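Local structure of nuclear inclusion protein A (Tobacco vein mottling virus, 3MMG) at residues R9-I14 against P154-I159; R108-S113 against S123-S128. The protein probably acts as a 3C-type cysteine protease of the potyvirus family, cutting the viral polyprotein at specific sites. The protein carries 3 engineered substitutions. All blocks are in the same frame, centred on the assembly; numbering follows the deposited sequence.

Interaction 1. Residues R9-I14 against P154-I159; sequences RDFNPI and PLVSII
I14 and V156 meet tip to tip: with chi1 of I14 at -59°, CG1 lies opposite the carbonyl carbon and carries CD1 outward, while V156 at 180° sets CG1 opposite its backbone N. CD1 of I14 thus stands 3.6 Å from both CG1 and CG2 of V156. The contact lays the short helix 12-15 and the residues leading into it against strand 154-157 of a closed six-stranded antiparallel barrel, one of the two beta domains of the chymotrypsin-like fold expected of this 3C-type protease. F11, at the N-cap position, turns its ring edge to the same valine, CE2 lying 3.8 Å from V156 CG1. At the start of the strand, I14 CG2 comes to 3.8 Å from P154 CG as the two side chains slide past each other in opposite directions. CG of R9 lies over one face of the F11 ring, 3.7 Å above its plane and offset toward the rim, before a bend at chi3 (-71°) takes the guanidinium toward the end of the strand. There the link is through water: R9 NE donates to a water at 2.9 Å, which in turn donates to I158 O at 2.6 Å. R9 NH2 approaches I159 O at 3.2 Å, but the angle is too poor for a hydrogen bond. D10 OD1 accepts from the backbone N of N12, an Asx turn just before the helix, and also from N12 ND2, above the carboxylate plane. At the far end, S157 OG bonds to D107 and closes an ST turn by accepting from I159 N at 2.9 Å.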
loop_
_atom_site.group_PDB
_atom_site.type_symbol
_atom_site.label_atom_id
_atom_site.label_comp_id
_atom_site.label_asym_id
_atom_site.label_seq_id
_atom_site.Cartn_x
_atom_site.Cartn_y
_atom_site.Cartn_z
ATOM N N ARG A 9 8.473 -19.708 -3.700
ATOM C CA ARG A 9 8.053 -19.036 -2.450
ATOM C C ARG A 9 6.540 -18.947 -2.394
ATOM O O ARG A 9 5.897 -18.819 -3.434
ATOM C CB ARG A 9 8.668 -17.612 -2.374
ATOM C CG ARG A 9 8.154 -16.707 -1.222
ATOM C CD ARG A 9 9.022 -15.449 -0.997
ATOM N NE ARG A 9 10.328 -15.759 -0.420
ATOM C CZ ARG A 9 10.551 -16.082 0.853
ATOM N NH1 ARG A 9 9.560 -16.136 1.738
ATOM N NH2 ARG A 9 11.791 -16.369 1.244
ATOM N N ASP A 10 6.002 -18.998 -1.169
ATOM C CA ASP A 10 4.571 -18.933 -0.932
ATOM C C ASP A 10 4.158 -17.510 -0.593
ATOM O O ASP A 10 4.463 -17.012 0.505
ATOM C CB ASP A 10 4.209 -19.856 0.242
ATOM C CG ASP A 10 2.704 -20.161 0.325
ATOM O OD1 ASP A 10 1.893 -19.345 -0.136
ATOM O OD2 ASP A 10 2.321 -21.231 0.867
ATOM N N PHE A 11 3.448 -16.857 -1.513
ATOM C CA PHE A 11 2.972 -15.489 -1.266
ATOM C C PHE A 11 1.502 -15.438 -0.866
ATOM O O PHE A 11 0.890 -14.360 -0.752
ATOM C CB PHE A 11 3.153 -14.615 -2.523
ATOM C CG PHE A 11 4.575 -14.491 -2.956
ATOM C CD1 PHE A 11 5.092 -15.336 -3.927
ATOM C CD2 PHE A 11 5.389 -13.507 -2.402
ATOM C CE1 PHE A 11 6.427 -15.193 -4.336
ATOM C CE2 PHE A 11 6.715 -13.358 -2.802
ATOM C CZ PHE A 11 7.221 -14.207 -3.768
ATOM N N ASN A 12 0.902 -16.607 -0.685
ATOM C CA ASN A 12 -0.533 -16.643 -0.438
ATOM C C ASN A 12 -1.008 -15.973 0.836
ATOM O O ASN A 12 -2.054 -15.314 0.820
ATOM C CB ASN A 12 -1.041 -18.083 -0.541
ATOM C CG ASN A 12 -0.991 -18.572 -1.957
ATOM O OD1 ASN A 12 -1.785 -18.136 -2.790
ATOM N ND2 ASN A 12 -0.028 -19.427 -2.251
ATOM N N PRO A 13 -0.260 -16.118 1.943
ATOM C CA PRO A 13 -0.686 -15.378 3.144
ATOM C C PRO A 13 -0.759 -13.854 2.976
ATOM O O PRO A 13 -1.614 -13.198 3.596
ATOM C CB PRO A 13 0.391 -15.734 4.160
ATOM C CG PRO A 13 0.868 -17.103 3.743
ATOM C CD PRO A 13 0.882 -17.005 2.232
ATOM N N ILE A 14 0.135 -13.295 2.160
ATOM C CA ILE A 14 0.048 -11.864 1.829
ATOM C C ILE A 14 -1.180 -11.539 1.003
ATOM O O ILE A 14 -1.931 -10.621 1.348
ATOM C CB ILE A 14 1.331 -11.364 1.124
ATOM C CG1 ILE A 14 2.544 -11.598 2.037
ATOM C CG2 ILE A 14 1.188 -9.888 0.718
ATOM C CD1 ILE A 14 3.849 -11.672 1.292
ATOM N N PRO A 154 1.289 -4.537 -2.292
ATOM C CA PRO A 154 2.560 -4.776 -1.594
ATOM C C PRO A 154 3.722 -5.176 -2.503
ATOM O O PRO A 154 3.545 -5.927 -3.469
ATOM C CB PRO A 154 2.246 -5.924 -0.624
ATOM C CG PRO A 154 1.026 -6.587 -1.171
ATOM C CD PRO A 154 0.236 -5.492 -1.888
ATOM N N LEU A 155 4.894 -4.657 -2.165
ATOM C CA LEU A 155 6.170 -5.156 -2.685
ATOM C C LEU A 155 6.820 -6.012 -1.623
ATOM O O LEU A 155 7.013 -5.563 -0.479
ATOM C CB LEU A 155 7.089 -3.996 -3.063
ATOM C CG LEU A 155 6.781 -3.202 -4.343
ATOM C CD1 LEU A 155 6.790 -4.101 -5.585
ATOM C CD2 LEU A 155 5.450 -2.408 -4.237
ATOM N N VAL A 156 7.129 -7.243 -2.001
ATOM C CA VAL A 156 7.510 -8.288 -1.052
ATOM C C VAL A 156 8.944 -8.736 -1.330
ATOM O O VAL A 156 9.292 -9.024 -2.476
ATOM C CB VAL A 156 6.534 -9.511 -1.162
ATOM C CG1 VAL A 156 6.925 -10.615 -0.172
ATOM C CG2 VAL A 156 5.102 -9.069 -0.887
ATOM N N SER A 157 9.781 -8.799 -0.301
ATOM C CA SER A 157 11.158 -9.269 -0.505
ATOM C C SER A 157 11.206 -10.766 -0.864
ATOM O O SER A 157 10.544 -11.587 -0.233
ATOM C CB SER A 157 11.954 -9.094 0.796
ATOM O OG SER A 157 13.227 -9.725 0.656
ATOM N N ILE A 158 11.995 -11.115 -1.872
ATOM C CA ILE A 158 12.216 -12.532 -2.161
ATOM C C ILE A 158 13.326 -13.134 -1.288
ATOM O O ILE A 158 13.621 -14.347 -1.380
ATOM C CB ILE A 158 12.469 -12.783 -3.675
ATOM C CG1 ILE A 158 13.532 -11.827 -4.247
ATOM C CG2 ILE A 158 11.194 -12.609 -4.437
ATOM C CD1 ILE A 158 14.986 -12.129 -3.893
ATOM N N ILE A 159 13.934 -12.316 -0.426
ATOM C CA ILE A 159 14.894 -12.838 0.566
ATOM C C ILE A 159 14.160 -13.544 1.716
ATOM O O ILE A 159 14.452 -14.695 2.045
ATOM C CB ILE A 159 15.807 -11.715 1.142
ATOM C CG1 ILE A 159 16.507 -10.903 0.028
ATOM C CG2 ILE A 159 16.824 -12.307 2.122
ATOM C CD1 ILE A 159 17.390 -11.723 -0.915
HETATM O O HOH W 1 12.325 -16.400 -2.404
#

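Interaction 2. Residues R108-S113 against S123-S128; sequences RVCMVS and SLVSES
The hydroxyl of S126 is gripped from two directions: it accepts from the backbone N of M111 at 2.8 Å, with an N-H...O angle of 158°, and donates to the carbonyl O of its own neighbour E127 at 2.7 Å. A chi1 of 73° makes this possible by tucking OG between the backbone N and the carbonyl carbon, so that the side chain supplies the acceptor that S126 O would offer in a regular hydrogen-bonded pair. The return bond is conventional, S126 N reaching M111 O at 2.9 Å in the carbonyl plane. Strands 109-116 and 121-133 form an antiparallel beta hairpin, the first two strands of the six-stranded barrel; their short segments run 159° to each other. The register slips at S126 and E127, two residues facing the single M111, consistent with a beta bulge. Toward the hairpin turn ordinary pairing resumes. S113 and L124 form a hydrogen-bonded pair, N of S113 giving to L124 O at 3.0 Å and N of L124 giving to S113 O at 3.0 Å, the latter from above the carbonyl plane. S113 O also takes a hydrogen bond from OG of S15 in helix 12-15. Between these bonds V112 and V125 make a non-hydrogen-bonded pair, and the CA of V125 makes a CA-H...O contact of 3.3 Å with M111 O. V125 CG2 reaches across to C110 CB at 3.6 Å, over the face that C110, V112 and V125 share. On the other face, L124 lies alongside S113, its CD1 4.1 Å from S113 CB.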
loop_
_atom_site.group_PDB
_atom_site.type_symbol
_atom_site.label_atom_id
_atom_site.label_comp_id
_atom_site.label_asym_id
_atom_site.label_seq_id
_atom_site.Cartn_x
_atom_site.Cartn_y
_atom_site.Cartn_z
ATOM N N ARG A 108 15.502 -7.911 -3.458
ATOM C CA ARG A 108 14.773 -7.765 -4.704
ATOM C C ARG A 108 13.314 -8.014 -4.328
ATOM O O ARG A 108 13.027 -8.701 -3.333
ATOM C CB ARG A 108 15.249 -8.800 -5.727
ATOM C CG ARG A 108 16.763 -8.660 -6.003
ATOM C CD ARG A 108 17.207 -9.511 -7.168
ATOM N NE ARG A 108 17.149 -10.952 -6.897
ATOM C CZ ARG A 108 18.139 -11.647 -6.332
ATOM N NH1 ARG A 108 19.248 -11.023 -5.935
ATOM N NH2 ARG A 108 18.031 -12.963 -6.155
ATOM N N VAL A 109 12.403 -7.442 -5.111
ATOM C CA VAL A 109 10.979 -7.473 -4.724
ATOM C C VAL A 109 10.065 -8.023 -5.812
ATOM O O VAL A 109 10.337 -7.864 -7.010
ATOM C CB VAL A 109 10.438 -6.068 -4.289
ATOM C CG1 VAL A 109 11.143 -5.566 -3.021
ATOM C CG2 VAL A 109 10.553 -5.055 -5.438
ATOM N N CYS A 110 8.996 -8.710 -5.377
ATOM C CA CYS A 110 7.840 -9.060 -6.246
ATOM C C CYS A 110 6.592 -8.325 -5.797
ATOM O O CYS A 110 6.346 -8.207 -4.589
ATOM C CB CYS A 110 7.508 -10.551 -6.177
ATOM S SG CYS A 110 8.724 -11.650 -6.851
ATOM N N MET A 111 5.766 -7.889 -6.752
ATOM C CA MET A 111 4.492 -7.299 -6.393
ATOM C C MET A 111 3.509 -8.439 -6.206
ATOM O O MET A 111 3.490 -9.403 -6.989
ATOM C CB MET A 111 4.051 -6.313 -7.468
ATOM C CG MET A 111 2.804 -5.527 -7.057
ATOM S SD MET A 111 2.420 -4.231 -8.268
ATOM C CE MET A 111 3.874 -3.198 -8.173
ATOM N N VAL A 112 2.686 -8.318 -5.172
ATOM C CA VAL A 112 1.681 -9.333 -4.877
ATOM C C VAL A 112 0.296 -8.682 -4.928
ATOM O O VAL A 112 0.109 -7.571 -4.427
ATOM C CB VAL A 112 1.910 -9.942 -3.497
ATOM C CG1 VAL A 112 0.732 -10.862 -3.146
ATOM C CG2 VAL A 112 3.221 -10.721 -3.470
ATOM N N SER A 113 -0.680 -9.391 -5.486
ATOM C CA SER A 113 -2.047 -8.867 -5.488
ATOM C C SER A 113 -3.021 -10.043 -5.360
ATOM O O SER A 113 -2.622 -11.197 -5.085
ATOM C CB SER A 113 -2.282 -8.035 -6.759
ATOM O OG SER A 113 -3.544 -7.390 -6.768
ATOM N N SER A 123 -4.346 -15.701 -5.556
ATOM C CA SER A 123 -3.125 -14.908 -5.424
ATOM C C SER A 123 -2.482 -14.615 -6.774
ATOM O O SER A 123 -2.470 -15.472 -7.670
ATOM C CB SER A 123 -2.102 -15.636 -4.537
ATOM O OG SER A 123 -1.785 -16.938 -5.042
ATOM N N LEU A 124 -1.871 -13.436 -6.869
ATOM C CA LEU A 124 -1.152 -13.028 -8.079
ATOM C C LEU A 124 0.232 -12.546 -7.675
ATOM O O LEU A 124 0.382 -11.900 -6.649
ATOM C CB LEU A 124 -1.906 -11.901 -8.786
ATOM C CG LEU A 124 -3.440 -12.073 -8.906
ATOM C CD1 LEU A 124 -4.116 -10.772 -9.221
ATOM C CD2 LEU A 124 -3.754 -13.099 -9.920
ATOM N N VAL A 125 1.246 -12.873 -8.468
ATOM C CA VAL A 125 2.592 -12.397 -8.153
ATOM C C VAL A 125 3.312 -11.998 -9.444
ATOM O O VAL A 125 3.113 -12.611 -10.490
ATOM C CB VAL A 125 3.413 -13.426 -7.317
ATOM C CG1 VAL A 125 3.670 -14.711 -8.085
ATOM C CG2 VAL A 125 4.737 -12.811 -6.869
ATOM N N SER A 126 4.107 -10.932 -9.366
ATOM C CA SER A 126 4.807 -10.407 -10.548
ATOM C C SER A 126 6.207 -10.992 -10.661
ATOM O O SER A 126 6.659 -11.758 -9.799
ATOM C CB SER A 126 4.973 -8.891 -10.452
ATOM O OG SER A 126 5.964 -8.553 -9.478
ATOM N N GLU A 127 6.911 -10.616 -11.742
ATOM C CA GLU A 127 8.359 -10.893 -11.786
ATOM C C GLU A 127 9.049 -10.111 -10.681
ATOM O O GLU A 127 8.537 -9.082 -10.205
ATOM C CB GLU A 127 8.943 -10.450 -13.139
ATOM C CG GLU A 127 8.690 -11.417 -14.286
ATOM C CD GLU A 127 9.588 -11.092 -15.458
ATOM O OE1 GLU A 127 9.323 -10.086 -16.157
ATOM O OE2 GLU A 127 10.560 -11.841 -15.673
ATOM N N SER A 128 10.237 -10.572 -10.297
ATOM C CA SER A 128 10.988 -9.863 -9.249
ATOM C C SER A 128 11.762 -8.710 -9.870
ATOM O O SER A 128 12.162 -8.773 -11.039
ATOM C CB SER A 128 11.962 -10.779 -8.490
ATOM O OG SER A 128 13.038 -11.195 -9.312
#

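The two interactions meet through neighbouring strands: 154-157 of interaction 1 pairs with 109-116 of interaction 2, which is flanked on its other edge by 121-133; their centres are about 7 Å apart. V156 N reaches C110 O at 2.9 Å, probably as a hydrogen bond, and V156 CG2 packs 3.6 Å from V112 CG2. The helix start of interaction 1 also touches the hairpin directly, N12 OD1 lying 2.6 Å from S123 OG in a probable hydrogen bond. V112 of interaction 2 packs on F11, I14 and V156 of interaction 1. In 3C-type proteases the nucleophile's loop comes shortly before the strand corresponding to 154-157, which probably places this strand just downstream of the active site.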